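Local coordinates for protein carboxypeptidase Y inhibitor (Saccharomyces cerevisiae, PDB 1WPX) that inhibits carboxypeptidase Y specifically and potently, and belongs to the phosphatidylethanolamine-binding protein family, at residues 179-183 / 201-207; 93-97 / 108-112; 114-118 / 171-177; 147-151 / 183-187; 15-21 / 212-216. One frame throughout, in Å; residues are numbered along the deposited sequence.

Overall arrangement
Four of the five contacts gather round the strands 90-96, 110-120 and 145-148 and the long loop before helix 198-203, while contact 5 lies across the chain's centre from contacts 1, 3 and 4. Contact 2 is buried strand pairing that ends in a sulfate-filled pocket; contact 4, about 9 Å from it between centres, is partly buried and relies on charge and apolar packing. Contacts 1 and 4 share Ile183 from the loop. Contact 3 is also buried, yet polar, with a carboxylate receiving the loop, whereas contact 1 combines amide, hydroxyl and indole bonds at a helix end. Contact 5 joins the N-terminal helix to strand 208-217, chiefly through aromatic side chains.

Contact 1 of 5, residues 179-183 / 201-207; sequences KFSKI and WAKENNL
Ser181 and Asn205 hold each other through both ends of one amide: the backbone N of Ser181 donates to Asn205 OD1 at 2.9 Å, and Asn205 ND2 donates to Ser181 OG at 2.7 Å. The exchange takes place where helix 198-203 ends in a Schellman motif, with Leu207 N returning to Ala202 O and Asn206 taking the positive phi. Asn205 ND2 also donates to Trp201 O inside the helix end, which fixes the rotation of the amide. Ser181 OG, with chi1 at 49°, is flanked by its own N and carbonyl carbon; in that position it accepts from the amide and donates to Glu204 OE2 on the anti lone pair of that oxygen. The peptide carbonyl is used as well: Trp201 NE1 points almost straight at Ser181 O, 2.9 Å away, with the oxygen in the indole plane and the N-H...O angle 175°. A leucine in place of Asn205 would probably leave Ser181 N without its acceptor and Ser181 OG without its amide donor, weakening this part of the loop's hold.

Beyond these bonds, Ile183 CD1 lies over one face of the indole and Asn205 ND2 over the opposite one, both toward the rim, while Trp189 meets the ring from beyond the two segments. Phe180 stands obliquely to the indole, its ring plane at 84° to the six-membered ring, and its CB rests 3.9 Å from Trp201 CZ2. At the far end of the same phenyl ring, CZ of Phe180 touches Leu207 CD2 at 3.7 Å.

Contact 2 of 5, residues 93-97 / 108-112; sequences VMTDP and SEFCH. With SO4 (sulfate ion), chain G.
Backbone bonds pair Met94 and Asp96 with His112 and Phe110. His112 N donates to Met94 O at 2.9 Å, and Asp96 and Phe110 exchange both of their bonds, Phe110 N reaching Asp96 O at 2.9 Å. Thr95 and Cys111 form the non-hydrogen-bonded pair between them. Glu109 and Phe110 both face Asp96, a G1 beta bulge that closes this antiparallel pairing of strands 90-96 and 110-120.

Among the side chains, Thr95 OG1 donates to Glu109 OE1, though the modelled separation is too short to be trusted; Trp189 NE1 is a further partner of that hydroxyl. Ser108 OG donates to Pro97 O from above the carbonyl plane.

Asp96 opens the DPDAP sequence, matching the DPDxP motif that lines the anion pocket in this family, and the pocket here holds a sulfate, probably from the crystallisation liquor. His112 NE2 donates to sulfate O4 at 2.8 Å, its other nitrogen being engaged by Met151 O. Tyr164 OH and Ala154 N also bond the anion. Asp96 OD2 is hydrogen-bonded to His162 ND1 and its OD1 to Asp98 N.

Sulfate O1 lies 3.5 Å above the centre of the Phe110 ring. Met94, bent at its last torsion, brings CE to 3.5 Å from His112 CB.

Contact 3 of 5, residues 114-118 / 171-177; sequences VECDL and QPKGVDS
At the corner where strand 110-120 breaks, Asp117 receives Gln171 and Ser177 from the loop that follows strand 162-170. Its carboxylate takes two bonds from Ser177: the backbone N meets Asp117 OD1 at 2.9 Å through the syn lone pair, and Ser177 OG donates to Asp117 OD2 at 2.6 Å, also on the syn side but 25° out of the carboxylate plane. With both oxygens engaged by one residue, the group has little freedom to turn.

The corner is a G1 beta bulge, Asp117 and Leu118 both facing Phe90, and Asp117 adopts a positive phi. Its peptide N points to the loop and donates nearly straight to Gln171 OE1 at 2.8 Å (N-H...O angle 172°). The extended Gln171 chain, CG anti to its carbonyl carbon, brings the amide in at 81° to the carboxylate plane; its NE2 makes a weak bond to Asp117 OD1. Thr91 OG1 is a second partner of Gln171 OE1.

Between Gln171 and Ser177 the chain reverses in a type II turn from Pro172 to Val175, Gly174 supplying the positive phi. Asp176 directs its acid group to Ser178 and Lys179. Cys116 packs on Ser177 CB through CB and SG, the latter at 3.8 Å.

Contact 4 of 5, residues 147-151 / 183-187; sequences LIEYM and IKDRP
Two oxygens of Glu149 close on Arg186 NH1 from directions roughly at right angles. The carboxylate oxygen OE2 forms a salt bridge with it at 2.9 Å, but this oxygen stands well out of the guanidinium plane, with the two flat groups inclined at 53°, so the attraction is one of charge with no N-H aimed at it. The peptide oxygen Glu149 O is also close to NH1, lying near the guanidinium plane, though at an angle too poor for a hydrogen bond. Glu149 itself, CG between the backbone N and the carbonyl carbon (chi1 58°) and then bent at chi2, folds its acid group over the arginine tip.

Strand 145-148 carries a classic beta bulge at Leu147 and Ile148, which both face Val114, and leaves the sheet just beyond it; the departing chain lies against the loop that leads to helix 198-203. Along this line Ile148 and Arg186 run past each other in opposite directions, Ile148 CG2 touching the edge of the guanidinium in its plane, 3.6 Å from NH1. Met151 CB lies over one face of the guanidinium, 3.5 Å above its plane and toward the rim. The Met151 side chain also reaches to about 4 Å from the bound sulfate, and Phe110 packs against both Met151 and Arg186.

Deeper in, Ile148 meets Ile183 in purely apolar packing. CG1 of Ile148 approaches Ile183 CD1 at 3.9 Å, while Ile148 CD1 turns to Ile183 CG2 at 4.1 Å.

Contact 5 of 5, residues 15-21 / 212-216; sequences SYKKHGI and SNFFY
Phe214 presents its ring to three residues of the 15-21 segment from two directions: Ile21 over one face, Ser15 and His19 at neighbouring atoms of the edge. Ile21 CD1 lies 4.2 Å above the plane, offset toward the rim, whereas Ser15 OG is in the plane, 3.4 Å from Phe214 CE2. His19 CD2 is 3.8 Å from Phe214 CZ, with the two rings oblique at 54°. The Phe214 torsion, chi1 75°, sets CG over its own backbone, and the ring stands out from strand 208-217 toward the helix.

His19 turns its other side to Tyr216 and completes an aromatic cluster. Its ND1 shares a hydrogen bond with Tyr216 OH at 2.8 Å, either atom being able to donate, and lies in the tyrosine plane while the rings are inclined at 65°. The helix 8-18 ends here in a Schellman motif, Gly20 taking the positive phi and Ile21 N returning to Tyr16 O, which brings Ile21 back to the strand.

Tyr16 reaches the start of the 212-216 segment, its OH donating to Ser212 O at 2.6 Å with that oxygen in the ring plane. A phenylalanine here would probably leave Ser212 O without this donor and release the helix from its hydrogen bond to the strand at that point. His19 NE2 bonds an acidic side chain of another protein chain in the assembly, probably the target peptidase; the bond to Tyr216 OH on the opposite nitrogen probably helps orient the ring to meet that acid.

Contact 1 of 5, residues 179-183 / 201-207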
# COMPACT_ATOMS: atom_id res chain seq x y z
N LYS B 179 30.60 28.96 -9.29
CA LYS B 179 30.37 29.42 -10.66
C LYS B 179 28.91 29.44 -11.09
O LYS B 179 28.60 29.80 -12.23
CB LYS B 179 31.20 28.56 -11.62
CG LYS B 179 32.68 28.75 -11.40
CD LYS B 179 33.52 27.71 -12.09
CE LYS B 179 34.99 28.00 -11.88
NZ LYS B 179 35.36 27.97 -10.44
N PHE B 180 28.01 29.07 -10.19
CA PHE B 180 26.59 29.08 -10.53
C PHE B 180 26.03 30.48 -10.34
O PHE B 180 26.49 31.23 -9.48
CB PHE B 180 25.82 28.09 -9.65
CG PHE B 180 26.24 26.67 -9.83
CD1 PHE B 180 26.78 26.24 -11.04
CD2 PHE B 180 26.08 25.74 -8.81
CE1 PHE B 180 27.15 24.91 -11.23
CE2 PHE B 180 26.44 24.40 -8.99
CZ PHE B 180 26.98 23.99 -10.21
N SER B 181 25.04 30.84 -11.15
CA SER B 181 24.41 32.15 -11.06
C SER B 181 23.92 32.40 -9.64
O SER B 181 23.47 31.49 -8.95
CB SER B 181 23.24 32.22 -12.04
OG SER B 181 22.39 31.09 -11.91
N LYS B 182 24.02 33.65 -9.20
CA LYS B 182 23.60 34.00 -7.85
C LYS B 182 22.09 33.90 -7.66
O LYS B 182 21.33 33.88 -8.63
CB LYS B 182 24.08 35.42 -7.53
CG LYS B 182 24.01 35.81 -6.06
CD LYS B 182 24.60 37.20 -5.85
CE LYS B 182 24.59 37.60 -4.38
NZ LYS B 182 23.21 37.58 -3.80
N ILE B 183 21.67 33.82 -6.40
CA ILE B 183 20.25 33.76 -6.07
C ILE B 183 19.92 34.95 -5.17
O ILE B 183 20.09 34.88 -3.95
CB ILE B 183 19.90 32.44 -5.33
CG1 ILE B 183 20.15 31.24 -6.25
CG2 ILE B 183 18.45 32.45 -4.89
CD1 ILE B 183 20.02 29.90 -5.55
N TRP B 201 16.97 28.50 -13.08
CA TRP B 201 18.30 28.41 -12.49
C TRP B 201 19.09 27.16 -12.88
O TRP B 201 20.29 27.23 -13.12
CB TRP B 201 18.19 28.47 -10.96
CG TRP B 201 19.50 28.60 -10.26
CD1 TRP B 201 20.29 29.71 -10.19
CD2 TRP B 201 20.17 27.58 -9.51
NE1 TRP B 201 21.41 29.45 -9.43
CE2 TRP B 201 21.36 28.15 -9.01
CE3 TRP B 201 19.88 26.24 -9.21
CZ2 TRP B 201 22.26 27.42 -8.22
CZ3 TRP B 201 20.78 25.52 -8.43
CH2 TRP B 201 21.96 26.12 -7.95
N ALA B 202 18.41 26.01 -12.94
CA ALA B 202 19.08 24.77 -13.29
C ALA B 202 19.58 24.77 -14.73
O ALA B 202 20.63 24.21 -15.03
CB ALA B 202 18.14 23.59 -13.07
N LYS B 203 18.81 25.40 -15.62
CA LYS B 203 19.18 25.46 -17.02
C LYS B 203 20.36 26.38 -17.29
O LYS B 203 21.30 26.00 -17.99
CB LYS B 203 17.99 25.90 -17.87
CG LYS B 203 17.11 24.75 -18.33
CD LYS B 203 17.90 23.80 -19.24
CE LYS B 203 17.07 22.58 -19.65
NZ LYS B 203 17.81 21.65 -20.56
N GLU B 204 20.33 27.59 -16.74
CA GLU B 204 21.42 28.52 -16.97
C GLU B 204 22.72 28.06 -16.32
O GLU B 204 23.76 28.68 -16.50
CB GLU B 204 21.05 29.93 -16.49
CG GLU B 204 20.63 30.07 -15.04
CD GLU B 204 20.21 31.50 -14.70
OE1 GLU B 204 19.36 32.07 -15.42
OE2 GLU B 204 20.73 32.06 -13.70
N ASN B 205 22.67 26.95 -15.58
CA ASN B 205 23.86 26.44 -14.93
C ASN B 205 24.21 25.03 -15.38
O ASN B 205 25.04 24.36 -14.78
CB ASN B 205 23.69 26.49 -13.41
CG ASN B 205 23.79 27.89 -12.86
OD1 ASN B 205 24.84 28.52 -12.94
ND2 ASN B 205 22.70 28.40 -12.29
N ASN B 206 23.55 24.58 -16.44
CA ASN B 206 23.81 23.26 -17.00
C ASN B 206 23.75 22.11 -16.01
O ASN B 206 24.58 21.21 -16.06
CB ASN B 206 25.18 23.26 -17.67
CG ASN B 206 25.29 24.32 -18.74
OD1 ASN B 206 26.36 24.91 -18.94
ND2 ASN B 206 24.20 24.57 -19.46
N LEU B 207 22.77 22.13 -15.10
CA LEU B 207 22.64 21.05 -14.13
C LEU B 207 21.77 19.94 -14.71
O LEU B 207 20.84 20.20 -15.46
CB LEU B 207 22.03 21.56 -12.82
CG LEU B 207 22.74 22.75 -12.16
CD1 LEU B 207 22.24 22.87 -10.73
CD2 LEU B 207 24.24 22.55 -12.17

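Contact 2 of 5, residues 93-97 / 108-112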
# COMPACT_ATOMS: atom_id res chain seq x y z
N VAL B 93 18.17 20.65 -4.07
CA VAL B 93 17.28 21.80 -4.01
C VAL B 93 15.92 21.51 -3.36
O VAL B 93 15.43 20.39 -3.40
CB VAL B 93 17.00 22.34 -5.44
CG1 VAL B 93 15.91 23.39 -5.41
CG2 VAL B 93 18.27 22.92 -6.02
N MET B 94 15.34 22.53 -2.74
CA MET B 94 14.01 22.41 -2.15
C MET B 94 13.24 23.67 -2.52
O MET B 94 13.64 24.78 -2.18
CB MET B 94 14.05 22.28 -0.63
CG MET B 94 12.67 21.96 -0.05
SD MET B 94 12.60 21.85 1.75
CE MET B 94 11.13 22.82 2.08
N THR B 95 12.14 23.51 -3.24
CA THR B 95 11.36 24.67 -3.65
C THR B 95 9.85 24.46 -3.52
O THR B 95 9.36 23.32 -3.52
CB THR B 95 11.68 25.06 -5.11
OG1 THR B 95 11.11 26.34 -5.40
CG2 THR B 95 11.12 24.01 -6.07
N ASP B 96 9.13 25.57 -3.39
CA ASP B 96 7.68 25.57 -3.28
C ASP B 96 7.12 26.37 -4.46
O ASP B 96 7.34 27.58 -4.55
CB ASP B 96 7.26 26.23 -1.96
CG ASP B 96 5.75 26.40 -1.83
OD1 ASP B 96 5.01 26.00 -2.76
OD2 ASP B 96 5.29 26.94 -0.80
N PRO B 97 6.42 25.71 -5.39
CA PRO B 97 5.87 26.42 -6.55
C PRO B 97 4.47 26.95 -6.26
O PRO B 97 3.80 27.50 -7.14
CB PRO B 97 5.86 25.35 -7.62
CG PRO B 97 5.43 24.14 -6.84
CD PRO B 97 6.23 24.25 -5.54
N SER B 108 5.66 32.62 -6.55
CA SER B 108 5.86 31.26 -7.05
C SER B 108 7.32 30.86 -7.13
O SER B 108 8.15 31.58 -7.70
CB SER B 108 5.20 31.08 -8.42
OG SER B 108 5.18 29.71 -8.79
N GLU B 109 7.60 29.70 -6.55
CA GLU B 109 8.93 29.13 -6.48
C GLU B 109 9.68 29.92 -5.42
O GLU B 109 10.41 30.86 -5.71
CB GLU B 109 9.63 29.20 -7.83
CG GLU B 109 9.14 28.12 -8.80
CD GLU B 109 10.04 26.89 -8.85
OE1 GLU B 109 10.74 26.62 -7.85
OE2 GLU B 109 10.02 26.19 -9.88
N PHE B 110 9.44 29.53 -4.18
CA PHE B 110 10.08 30.13 -3.02
C PHE B 110 11.24 29.19 -2.69
O PHE B 110 11.04 27.99 -2.47
CB PHE B 110 9.07 30.21 -1.87
CG PHE B 110 9.55 30.97 -0.68
CD1 PHE B 110 10.35 30.36 0.28
CD2 PHE B 110 9.18 32.30 -0.50
CE1 PHE B 110 10.77 31.06 1.41
CE2 PHE B 110 9.60 33.01 0.63
CZ PHE B 110 10.39 32.39 1.58
N CYS B 111 12.45 29.74 -2.67
CA CYS B 111 13.65 28.95 -2.42
C CYS B 111 13.84 28.58 -0.95
O CYS B 111 14.10 29.43 -0.10
CB CYS B 111 14.87 29.71 -2.94
SG CYS B 111 16.32 28.68 -3.19
N HIS B 112 13.72 27.29 -0.66
CA HIS B 112 13.86 26.79 0.70
C HIS B 112 15.24 26.23 1.03
O HIS B 112 15.68 26.28 2.18
CB HIS B 112 12.79 25.72 0.96
CG HIS B 112 11.44 26.29 1.28
ND1 HIS B 112 11.10 26.74 2.53
CD2 HIS B 112 10.36 26.50 0.49
CE1 HIS B 112 9.87 27.20 2.51
NE2 HIS B 112 9.40 27.07 1.29
S SO4 G . 6.55 28.84 1.86
O1 SO4 G . 7.34 30.05 2.15
O2 SO4 G . 6.74 27.87 2.96
O3 SO4 G . 5.12 29.19 1.75
O4 SO4 G . 7.01 28.25 0.59

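Contact 3 of 5, residues 114-118 / 171-177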
# COMPACT_ATOMS: atom_id res chain seq x y z
N VAL B 114 19.30 25.00 -0.95
CA VAL B 114 20.19 24.79 -2.09
C VAL B 114 21.58 24.44 -1.58
O VAL B 114 22.33 25.31 -1.17
CB VAL B 114 20.32 26.05 -2.98
CG1 VAL B 114 21.39 25.81 -4.04
CG2 VAL B 114 19.00 26.34 -3.65
N GLU B 115 21.91 23.15 -1.61
CA GLU B 115 23.21 22.66 -1.18
C GLU B 115 23.98 22.18 -2.40
O GLU B 115 23.45 21.43 -3.22
CB GLU B 115 23.03 21.49 -0.22
CG GLU B 115 23.41 21.79 1.20
CD GLU B 115 23.48 20.52 2.01
OE1 GLU B 115 22.42 19.87 2.16
OE2 GLU B 115 24.58 20.17 2.48
N CYS B 116 25.25 22.59 -2.51
CA CYS B 116 26.05 22.19 -3.66
C CYS B 116 27.36 21.51 -3.29
O CYS B 116 27.76 21.48 -2.12
CB CYS B 116 26.34 23.40 -4.54
SG CYS B 116 24.89 24.37 -4.96
N ASP B 117 28.02 20.97 -4.32
CA ASP B 117 29.29 20.29 -4.16
C ASP B 117 29.16 19.14 -3.16
O ASP B 117 30.00 18.99 -2.27
CB ASP B 117 30.36 21.28 -3.70
CG ASP B 117 30.30 22.60 -4.45
OD1 ASP B 117 30.28 22.58 -5.70
OD2 ASP B 117 30.28 23.65 -3.77
N LEU B 118 28.11 18.35 -3.33
CA LEU B 118 27.83 17.20 -2.48
C LEU B 118 28.37 15.97 -3.18
O LEU B 118 28.19 15.82 -4.39
CB LEU B 118 26.33 17.02 -2.29
CG LEU B 118 25.56 17.90 -1.30
CD1 LEU B 118 24.08 17.89 -1.66
CD2 LEU B 118 25.78 17.38 0.11
N GLN B 171 26.11 18.02 -11.07
CA GLN B 171 26.81 19.19 -11.58
C GLN B 171 27.75 18.79 -12.71
O GLN B 171 28.20 17.65 -12.76
CB GLN B 171 27.62 19.85 -10.46
CG GLN B 171 26.77 20.25 -9.26
CD GLN B 171 27.59 20.77 -8.09
OE1 GLN B 171 27.06 20.99 -7.00
NE2 GLN B 171 28.88 20.98 -8.31
N PRO B 172 28.05 19.72 -13.64
CA PRO B 172 28.95 19.41 -14.76
C PRO B 172 30.32 19.10 -14.16
O PRO B 172 30.72 19.74 -13.18
CB PRO B 172 28.98 20.72 -15.56
CG PRO B 172 27.74 21.45 -15.14
CD PRO B 172 27.63 21.13 -13.68
N LYS B 173 31.04 18.15 -14.74
CA LYS B 173 32.34 17.79 -14.19
C LYS B 173 33.33 18.95 -14.05
O LYS B 173 33.50 19.78 -14.96
CB LYS B 173 32.99 16.68 -15.03
CG LYS B 173 34.32 16.20 -14.46
CD LYS B 173 34.79 14.93 -15.13
CE LYS B 173 35.99 14.32 -14.41
NZ LYS B 173 36.36 12.99 -14.99
N GLY B 174 33.98 19.00 -12.89
CA GLY B 174 34.96 20.03 -12.63
C GLY B 174 34.45 21.40 -12.22
O GLY B 174 35.24 22.23 -11.77
N VAL B 175 33.16 21.67 -12.37
CA VAL B 175 32.69 23.00 -11.99
C VAL B 175 31.97 23.00 -10.65
O VAL B 175 30.94 22.36 -10.47
CB VAL B 175 31.82 23.62 -13.12
CG1 VAL B 175 31.64 22.62 -14.24
CG2 VAL B 175 30.50 24.11 -12.59
N ASP B 176 32.54 23.74 -9.70
CA ASP B 176 32.00 23.87 -8.35
C ASP B 176 30.90 24.93 -8.30
O ASP B 176 30.69 25.67 -9.27
CB ASP B 176 33.12 24.24 -7.40
CG ASP B 176 33.72 25.59 -7.72
OD1 ASP B 176 33.63 26.51 -6.87
OD2 ASP B 176 34.28 25.74 -8.84
N SER B 177 30.22 25.03 -7.17
CA SER B 177 29.12 25.99 -7.03
C SER B 177 29.48 27.47 -7.08
O SER B 177 28.60 28.31 -7.31
CB SER B 177 28.33 25.70 -5.74
OG SER B 177 29.12 25.83 -4.58

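Contact 4 of 5, residues 147-151 / 183-187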
# COMPACT_ATOMS: atom_id res chain seq x y z
N LEU B 147 24.32 27.41 -0.61
CA LEU B 147 24.08 28.73 -1.19
C LEU B 147 22.87 29.37 -0.52
O LEU B 147 22.82 30.58 -0.35
CB LEU B 147 23.82 28.62 -2.69
CG LEU B 147 24.92 28.06 -3.59
CD1 LEU B 147 24.51 28.22 -5.04
CD2 LEU B 147 26.23 28.77 -3.31
N ILE B 148 21.89 28.54 -0.16
CA ILE B 148 20.67 29.02 0.50
C ILE B 148 20.33 28.12 1.68
O ILE B 148 19.80 27.03 1.50
CB ILE B 148 19.48 29.01 -0.49
CG1 ILE B 148 19.75 29.98 -1.65
CG2 ILE B 148 18.20 29.37 0.24
CD1 ILE B 148 19.87 31.43 -1.23
N GLU B 149 20.64 28.58 2.89
CA GLU B 149 20.37 27.79 4.09
C GLU B 149 18.93 27.27 4.14
O GLU B 149 18.01 27.88 3.58
CB GLU B 149 20.70 28.59 5.36
CG GLU B 149 19.95 29.92 5.52
CD GLU B 149 20.28 30.96 4.44
OE1 GLU B 149 21.46 31.04 4.01
OE2 GLU B 149 19.36 31.71 4.04
N TYR B 150 18.73 26.13 4.80
CA TYR B 150 17.42 25.52 4.91
C TYR B 150 16.40 26.32 5.70
O TYR B 150 16.71 26.91 6.73
CB TYR B 150 17.52 24.13 5.55
CG TYR B 150 16.19 23.43 5.69
CD1 TYR B 150 15.61 22.77 4.61
CD2 TYR B 150 15.49 23.45 6.90
CE1 TYR B 150 14.36 22.14 4.73
CE2 TYR B 150 14.25 22.83 7.03
CZ TYR B 150 13.69 22.17 5.94
OH TYR B 150 12.47 21.54 6.05
N MET B 151 15.17 26.32 5.20
CA MET B 151 14.05 26.98 5.85
C MET B 151 12.82 26.10 5.63
O MET B 151 12.39 25.89 4.49
CB MET B 151 13.81 28.36 5.25
CG MET B 151 12.82 29.17 6.06
SD MET B 151 12.53 30.80 5.39
CE MET B 151 10.95 30.51 4.56
N ILE B 183 21.67 33.82 -6.40
CA ILE B 183 20.25 33.76 -6.07
C ILE B 183 19.92 34.95 -5.17
O ILE B 183 20.09 34.88 -3.95
CB ILE B 183 19.90 32.44 -5.33
CG1 ILE B 183 20.15 31.24 -6.25
CG2 ILE B 183 18.45 32.45 -4.89
CD1 ILE B 183 20.02 29.90 -5.55
N LYS B 184 19.47 36.04 -5.80
CA LYS B 184 19.11 37.28 -5.11
C LYS B 184 18.51 36.96 -3.74
O LYS B 184 19.08 37.29 -2.71
CB LYS B 184 18.11 38.06 -5.96
CG LYS B 184 17.66 39.40 -5.38
CD LYS B 184 16.71 40.12 -6.35
CE LYS B 184 16.42 41.56 -5.92
NZ LYS B 184 15.64 42.30 -6.97
N ASP B 185 17.35 36.31 -3.76
CA ASP B 185 16.69 35.90 -2.53
C ASP B 185 15.63 34.85 -2.84
O ASP B 185 15.51 34.38 -3.97
CB ASP B 185 16.10 37.11 -1.78
CG ASP B 185 15.04 37.84 -2.57
OD1 ASP B 185 15.21 37.99 -3.80
OD2 ASP B 185 14.05 38.27 -1.94
N ARG B 186 14.85 34.48 -1.82
CA ARG B 186 13.85 33.43 -1.94
C ARG B 186 12.65 33.62 -2.87
O ARG B 186 12.48 32.85 -3.82
CB ARG B 186 13.41 33.04 -0.53
CG ARG B 186 14.64 32.66 0.27
CD ARG B 186 14.37 32.09 1.63
NE ARG B 186 15.48 31.23 2.02
CZ ARG B 186 15.87 31.03 3.27
NH1 ARG B 186 16.89 30.22 3.52
NH2 ARG B 186 15.24 31.64 4.26
N PRO B 187 11.79 34.61 -2.61
CA PRO B 187 10.66 34.75 -3.53
C PRO B 187 11.10 34.82 -4.99
O PRO B 187 11.94 35.64 -5.36
CB PRO B 187 9.97 36.03 -3.05
CG PRO B 187 11.06 36.76 -2.29
CD PRO B 187 11.77 35.66 -1.58

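Contact 5 of 5, residues 15-21 / 212-216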
# COMPACT_ATOMS: atom_id res chain seq x y z
N SER B 15 3.30 9.77 -10.33
CA SER B 15 3.11 10.73 -9.26
C SER B 15 3.40 12.16 -9.75
O SER B 15 2.59 13.07 -9.54
CB SER B 15 4.01 10.38 -8.07
OG SER B 15 3.74 11.22 -6.96
N TYR B 16 4.55 12.35 -10.40
CA TYR B 16 4.95 13.67 -10.91
C TYR B 16 3.88 14.25 -11.83
O TYR B 16 3.63 15.45 -11.81
CB TYR B 16 6.25 13.58 -11.71
CG TYR B 16 7.46 13.08 -10.95
CD1 TYR B 16 8.45 12.35 -11.61
CD2 TYR B 16 7.62 13.33 -9.58
CE1 TYR B 16 9.58 11.88 -10.94
CE2 TYR B 16 8.75 12.87 -8.90
CZ TYR B 16 9.73 12.13 -9.59
OH TYR B 16 10.84 11.65 -8.94
N LYS B 17 3.28 13.39 -12.64
CA LYS B 17 2.25 13.81 -13.57
C LYS B 17 0.98 14.24 -12.86
O LYS B 17 0.53 15.38 -13.00
CB LYS B 17 1.90 12.68 -14.54
CG LYS B 17 2.98 12.37 -15.54
CD LYS B 17 2.55 11.25 -16.48
CE LYS B 17 1.24 11.59 -17.18
NZ LYS B 17 0.80 10.49 -18.07
N LYS B 18 0.42 13.33 -12.08
CA LYS B 18 -0.81 13.60 -11.35
C LYS B 18 -0.76 14.87 -10.51
O LYS B 18 -1.78 15.55 -10.35
CB LYS B 18 -1.17 12.40 -10.47
CG LYS B 18 -2.48 12.55 -9.74
CD LYS B 18 -2.74 11.34 -8.86
CE LYS B 18 -3.97 11.56 -7.99
NZ LYS B 18 -4.20 10.38 -7.09
N HIS B 19 0.42 15.21 -9.99
CA HIS B 19 0.57 16.39 -9.15
C HIS B 19 1.26 17.56 -9.84
O HIS B 19 1.79 18.45 -9.17
CB HIS B 19 1.30 16.00 -7.86
CG HIS B 19 0.61 14.91 -7.10
ND1 HIS B 19 -0.46 15.15 -6.26
CD2 HIS B 19 0.79 13.57 -7.10
CE1 HIS B 19 -0.91 14.00 -5.79
NE2 HIS B 19 -0.17 13.03 -6.28
N GLY B 20 1.25 17.55 -11.17
CA GLY B 20 1.85 18.62 -11.95
C GLY B 20 3.29 19.03 -11.65
O GLY B 20 3.67 20.17 -11.89
N ILE B 21 4.09 18.10 -11.15
CA ILE B 21 5.49 18.39 -10.84
C ILE B 21 6.32 18.52 -12.12
O ILE B 21 7.31 19.25 -12.14
CB ILE B 21 6.10 17.28 -9.96
CG1 ILE B 21 5.29 17.12 -8.67
CG2 ILE B 21 7.55 17.61 -9.65
CD1 ILE B 21 5.35 18.30 -7.74
N SER B 212 13.86 13.18 -7.75
CA SER B 212 12.94 14.08 -7.06
C SER B 212 11.91 13.38 -6.17
O SER B 212 11.42 12.31 -6.50
CB SER B 212 12.21 14.95 -8.08
OG SER B 212 11.28 15.80 -7.43
N ASN B 213 11.60 14.00 -5.04
CA ASN B 213 10.61 13.49 -4.11
C ASN B 213 9.87 14.74 -3.61
O ASN B 213 10.34 15.85 -3.82
CB ASN B 213 11.28 12.79 -2.93
CG ASN B 213 10.34 11.83 -2.20
OD1 ASN B 213 9.12 11.91 -2.34
ND2 ASN B 213 10.91 10.94 -1.41
N PHE B 214 8.72 14.57 -2.97
CA PHE B 214 8.00 15.74 -2.49
C PHE B 214 6.92 15.39 -1.48
O PHE B 214 6.53 14.23 -1.32
CB PHE B 214 7.36 16.48 -3.67
CG PHE B 214 6.15 15.80 -4.23
CD1 PHE B 214 4.89 16.37 -4.07
CD2 PHE B 214 6.25 14.57 -4.86
CE1 PHE B 214 3.75 15.71 -4.53
CE2 PHE B 214 5.13 13.91 -5.33
CZ PHE B 214 3.87 14.48 -5.16
N PHE B 215 6.43 16.41 -0.78
CA PHE B 215 5.40 16.21 0.22
C PHE B 215 4.51 17.45 0.26
O PHE B 215 4.81 18.46 -0.38
CB PHE B 215 6.02 15.93 1.60
CG PHE B 215 6.67 17.14 2.25
CD1 PHE B 215 5.94 17.94 3.12
CD2 PHE B 215 8.01 17.43 2.04
CE1 PHE B 215 6.55 19.02 3.79
CE2 PHE B 215 8.64 18.50 2.69
CZ PHE B 215 7.91 19.30 3.57
N TYR B 216 3.41 17.35 1.00
CA TYR B 216 2.48 18.46 1.14
C TYR B 216 2.45 18.91 2.59
O TYR B 216 2.65 18.11 3.51
CB TYR B 216 1.05 18.06 0.73
CG TYR B 216 0.78 17.93 -0.75
CD1 TYR B 216 0.92 16.71 -1.40
CD2 TYR B 216 0.35 19.03 -1.50
CE1 TYR B 216 0.61 16.57 -2.76
CE2 TYR B 216 0.04 18.91 -2.86
CZ TYR B 216 0.18 17.68 -3.48
OH TYR B 216 -0.12 17.55 -4.82